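Local coordinates for protein SSD1 (Saccharomyces cerevisiae S288C, PDB 7AM1), which binds mRNA untranslated regions and represses translation as a pseudonuclease of the RNase II family, lacking the nuclease activity of its relatives, at residues A[477-489]-A[540-552]. Residues are numbered along the deposited sequence; the frame is centred on the assembly and turned at random.
Sequences ILSLEQLDEKLST and LDRTLGFVVINEI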
# COMPACT_ATOMS: atom_id res chain seq x y z
N ILE A 477 1.54 5.46 -30.35
CA ILE A 477 1.84 5.21 -28.95
C ILE A 477 1.47 6.47 -28.17
O ILE A 477 1.92 7.57 -28.51
CB ILE A 477 3.32 4.84 -28.72
CG1 ILE A 477 3.55 4.54 -27.24
CG2 ILE A 477 4.24 5.95 -29.21
CD1 ILE A 477 4.80 3.72 -26.98
N LEU A 478 0.62 6.30 -27.16
CA LEU A 478 0.17 7.39 -26.30
C LEU A 478 0.57 7.09 -24.87
O LEU A 478 0.44 5.96 -24.40
CB LEU A 478 -1.35 7.58 -26.37
CG LEU A 478 -1.94 8.27 -27.59
CD1 LEU A 478 -3.46 8.23 -27.52
CD2 LEU A 478 -1.44 9.70 -27.70
N SER A 479 1.04 8.12 -24.17
CA SER A 479 1.18 8.03 -22.72
C SER A 479 -0.18 8.28 -22.07
O SER A 479 -1.08 8.88 -22.67
CB SER A 479 2.18 9.05 -22.19
OG SER A 479 1.68 10.36 -22.34
N LEU A 480 -0.32 7.82 -20.83
CA LEU A 480 -1.54 8.08 -20.08
C LEU A 480 -1.78 9.57 -19.93
O LEU A 480 -2.93 10.02 -19.90
CB LEU A 480 -1.49 7.40 -18.72
CG LEU A 480 -1.55 5.87 -18.73
CD1 LEU A 480 -1.35 5.31 -17.33
CD2 LEU A 480 -2.87 5.39 -19.31
N GLU A 481 -0.70 10.36 -19.83
CA GLU A 481 -0.85 11.81 -19.79
C GLU A 481 -1.42 12.33 -21.10
O GLU A 481 -2.33 13.17 -21.11
CB GLU A 481 0.49 12.48 -19.48
CG GLU A 481 0.97 12.31 -18.05
CD GLU A 481 1.42 10.89 -17.74
OE1 GLU A 481 1.84 10.18 -18.67
OE2 GLU A 481 1.35 10.49 -16.55
N GLN A 482 -0.90 11.83 -22.22
CA GLN A 482 -1.43 12.21 -23.52
C GLN A 482 -2.86 11.72 -23.70
O GLN A 482 -3.71 12.43 -24.24
CB GLN A 482 -0.54 11.66 -24.64
CG GLN A 482 0.84 12.29 -24.68
CD GLN A 482 1.75 11.63 -25.69
OE1 GLN A 482 1.63 10.44 -25.96
NE2 GLN A 482 2.67 12.41 -26.26
N LEU A 483 -3.15 10.49 -23.25
CA LEU A 483 -4.52 9.99 -23.29
C LEU A 483 -5.45 10.92 -22.52
O LEU A 483 -6.53 11.28 -23.00
CB LEU A 483 -4.59 8.57 -22.73
CG LEU A 483 -5.99 7.95 -22.64
CD1 LEU A 483 -6.64 7.89 -24.02
CD2 LEU A 483 -5.93 6.57 -22.02
N ASP A 484 -5.04 11.33 -21.32
CA ASP A 484 -5.84 12.25 -20.52
C ASP A 484 -6.09 13.55 -21.27
O ASP A 484 -7.23 14.03 -21.34
CB ASP A 484 -5.14 12.53 -19.20
CG ASP A 484 -5.62 11.63 -18.10
OD1 ASP A 484 -6.84 11.64 -17.82
OD2 ASP A 484 -4.79 10.89 -17.54
N GLU A 485 -5.04 14.15 -21.83
CA GLU A 485 -5.20 15.38 -22.59
C GLU A 485 -6.26 15.21 -23.67
O GLU A 485 -7.15 16.05 -23.84
CB GLU A 485 -3.87 15.81 -23.20
N LYS A 486 -6.18 14.11 -24.42
CA LYS A 486 -7.09 13.90 -25.54
C LYS A 486 -8.51 13.59 -25.10
O LYS A 486 -9.46 13.90 -25.82
CB LYS A 486 -6.54 12.79 -26.45
CG LYS A 486 -5.20 13.14 -27.07
CD LYS A 486 -4.67 12.00 -27.92
CE LYS A 486 -3.68 12.51 -28.97
NZ LYS A 486 -4.40 13.35 -29.97
N LEU A 487 -8.69 12.98 -23.93
CA LEU A 487 -10.04 12.67 -23.46
C LEU A 487 -10.77 13.88 -22.88
O LEU A 487 -12.00 13.87 -22.83
CB LEU A 487 -10.00 11.56 -22.40
CG LEU A 487 -9.77 10.13 -22.89
CD1 LEU A 487 -9.87 9.15 -21.73
CD2 LEU A 487 -10.76 9.76 -23.99
N SER A 488 -10.04 14.90 -22.43
CA SER A 488 -10.68 16.09 -21.88
C SER A 488 -10.89 17.17 -22.94
O SER A 488 -12.00 17.70 -23.08
CB SER A 488 -9.84 16.65 -20.73
OG SER A 488 -8.57 17.06 -21.20
N THR A 489 -9.84 17.49 -23.69
CA THR A 489 -9.88 18.53 -24.71
C THR A 489 -9.77 17.84 -26.07
O THR A 489 -8.71 17.78 -26.68
CB THR A 489 -8.75 19.54 -24.51
N LEU A 540 -3.76 9.14 -3.41
CA LEU A 540 -5.15 9.28 -3.82
C LEU A 540 -5.30 9.65 -5.29
O LEU A 540 -6.39 9.51 -5.84
CB LEU A 540 -5.84 10.32 -2.95
CG LEU A 540 -5.92 10.01 -1.45
CD1 LEU A 540 -6.53 11.19 -0.69
CD2 LEU A 540 -6.73 8.74 -1.20
N ASP A 541 -4.23 10.12 -5.94
CA ASP A 541 -4.34 10.59 -7.31
C ASP A 541 -4.60 9.43 -8.26
O ASP A 541 -3.95 8.38 -8.19
CB ASP A 541 -3.06 11.33 -7.73
CG ASP A 541 -2.92 12.71 -7.10
OD1 ASP A 541 -3.78 13.14 -6.30
OD2 ASP A 541 -1.92 13.39 -7.43
N ARG A 542 -5.58 9.61 -9.15
CA ARG A 542 -5.83 8.74 -10.29
C ARG A 542 -6.41 9.63 -11.38
O ARG A 542 -7.24 10.49 -11.09
CB ARG A 542 -6.81 7.60 -9.98
CG ARG A 542 -6.43 6.69 -8.84
CD ARG A 542 -5.29 5.74 -9.21
NE ARG A 542 -4.93 4.92 -8.06
CZ ARG A 542 -4.09 3.89 -8.10
NH1 ARG A 542 -3.50 3.55 -9.23
NH2 ARG A 542 -3.84 3.21 -6.99
N THR A 543 -5.97 9.43 -12.62
CA THR A 543 -6.50 10.19 -13.74
C THR A 543 -7.53 9.37 -14.51
O THR A 543 -7.57 8.14 -14.45
CB THR A 543 -5.39 10.63 -14.71
OG1 THR A 543 -4.85 9.48 -15.38
CG2 THR A 543 -4.27 11.34 -13.96
N LEU A 544 -8.37 10.09 -15.26
CA LEU A 544 -9.36 9.44 -16.11
C LEU A 544 -8.70 8.47 -17.07
O LEU A 544 -9.17 7.34 -17.25
CB LEU A 544 -10.16 10.50 -16.87
CG LEU A 544 -11.18 10.02 -17.89
CD1 LEU A 544 -12.16 9.06 -17.24
CD2 LEU A 544 -11.91 11.20 -18.52
N GLY A 545 -7.59 8.88 -17.70
CA GLY A 545 -6.91 8.00 -18.63
C GLY A 545 -6.49 6.69 -17.99
O GLY A 545 -6.71 5.61 -18.56
N PHE A 546 -5.89 6.76 -16.81
CA PHE A 546 -5.53 5.54 -16.11
C PHE A 546 -6.76 4.68 -15.84
O PHE A 546 -6.73 3.46 -16.03
CB PHE A 546 -4.82 5.85 -14.79
CG PHE A 546 -4.61 4.63 -13.93
CD1 PHE A 546 -3.51 3.81 -14.11
CD2 PHE A 546 -5.55 4.27 -12.97
CE1 PHE A 546 -3.33 2.67 -13.33
CE2 PHE A 546 -5.37 3.12 -12.20
CZ PHE A 546 -4.26 2.33 -12.38
N VAL A 547 -7.86 5.30 -15.40
CA VAL A 547 -9.05 4.54 -15.02
C VAL A 547 -9.63 3.84 -16.24
O VAL A 547 -10.08 2.69 -16.17
CB VAL A 547 -10.07 5.46 -14.35
CG1 VAL A 547 -11.40 4.75 -14.15
CG2 VAL A 547 -9.55 5.96 -13.01
N VAL A 548 -9.65 4.53 -17.39
CA VAL A 548 -10.15 3.93 -18.63
C VAL A 548 -9.36 2.67 -18.96
O VAL A 548 -9.93 1.59 -19.16
CB VAL A 548 -10.08 4.95 -19.78
CG1 VAL A 548 -10.26 4.25 -21.13
CG2 VAL A 548 -11.14 6.02 -19.62
N ILE A 549 -8.03 2.79 -19.03
CA ILE A 549 -7.21 1.64 -19.36
C ILE A 549 -7.28 0.60 -18.25
O ILE A 549 -7.23 -0.60 -18.52
CB ILE A 549 -5.75 2.09 -19.62
CG1 ILE A 549 -5.69 3.09 -20.78
CG2 ILE A 549 -4.85 0.88 -19.86
CD1 ILE A 549 -6.26 2.59 -22.12
N ASN A 550 -7.39 1.04 -16.99
CA ASN A 550 -7.42 0.09 -15.87
C ASN A 550 -8.69 -0.75 -15.89
O ASN A 550 -8.65 -1.95 -15.58
CB ASN A 550 -7.29 0.84 -14.53
CG ASN A 550 -6.91 -0.09 -13.36
OD1 ASN A 550 -6.11 -1.02 -13.52
ND2 ASN A 550 -7.48 0.17 -12.19
N GLU A 551 -9.83 -0.16 -16.23
CA GLU A 551 -11.06 -0.95 -16.25
C GLU A 551 -11.07 -1.90 -17.44
O GLU A 551 -11.67 -2.98 -17.36
CB GLU A 551 -12.29 -0.04 -16.27
CG GLU A 551 -12.61 0.57 -14.91
CD GLU A 551 -13.01 -0.47 -13.86
OE1 GLU A 551 -13.65 -1.47 -14.23
OE2 GLU A 551 -12.66 -0.28 -12.67
N ILE A 552 -10.41 -1.54 -18.54
CA ILE A 552 -10.27 -2.48 -19.65
C ILE A 552 -9.36 -3.64 -19.24
O ILE A 552 -9.66 -4.80 -19.53
CB ILE A 552 -9.75 -1.76 -20.91
CG1 ILE A 552 -10.86 -0.88 -21.50
CG2 ILE A 552 -9.25 -2.76 -21.95
CD1 ILE A 552 -10.38 0.10 -22.55
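D484 reaches from helix 480-488 to the start of helix 544-568 and grips it with both carboxylate oxygens. OD2 accepts from T543 OG1 at 2.6 Å on its syn lone pair, while OD1 takes the N-H of G545 at 2.9 Å, a fairly straight bond (158°) that meets the carboxylate from above its plane. An acid suits this place because the backbone N-H groups of a helix's first turn lack acceptors within their own helix, and the helix dipole would probably stabilise its charge. With an alanine here, G545 N and the T543 hydroxyl would probably lose this shared acceptor, and the start of the helix would be held less firmly. G545 suits its place because a CB there would run into D484 OD2 and press on L480 O; without it the CA atoms of D484 and G545 come within 4.8 Å. Around this polar centre lie leucines: L483 CD2 rests on I549 CG1 at 3.7 Å and on G545 O, and L480 sends CD2 to the same I549 CG1 and CD1 to the edge of the F546 ring. One turn on, L487 CD1 touches both L544 CG and V548 CG2, 4.0 Å from the latter. The axis of helix 480-488 thus crosses that of segment 544-552 at 104° with a closest approach of 8.4 Å, both within the RNB domain, where helix 480-488 follows directly on the edge strand 476-479 of a mixed sheet. Strands 367-370 and 378-384 of that sheet receive I549, and helix 495-510 packs against L487 and V548. Both helix starts are capped. T543 is the N-cap of its helix, and its OG1, set between its backbone N and carbonyl carbon (chi1 69°), accepts from F546 N while donating to D484; S479 and Q482 form a capping box, S479 OG receiving Q482 N at 3.0 Å and Q482 OE1 accepting from S479 N.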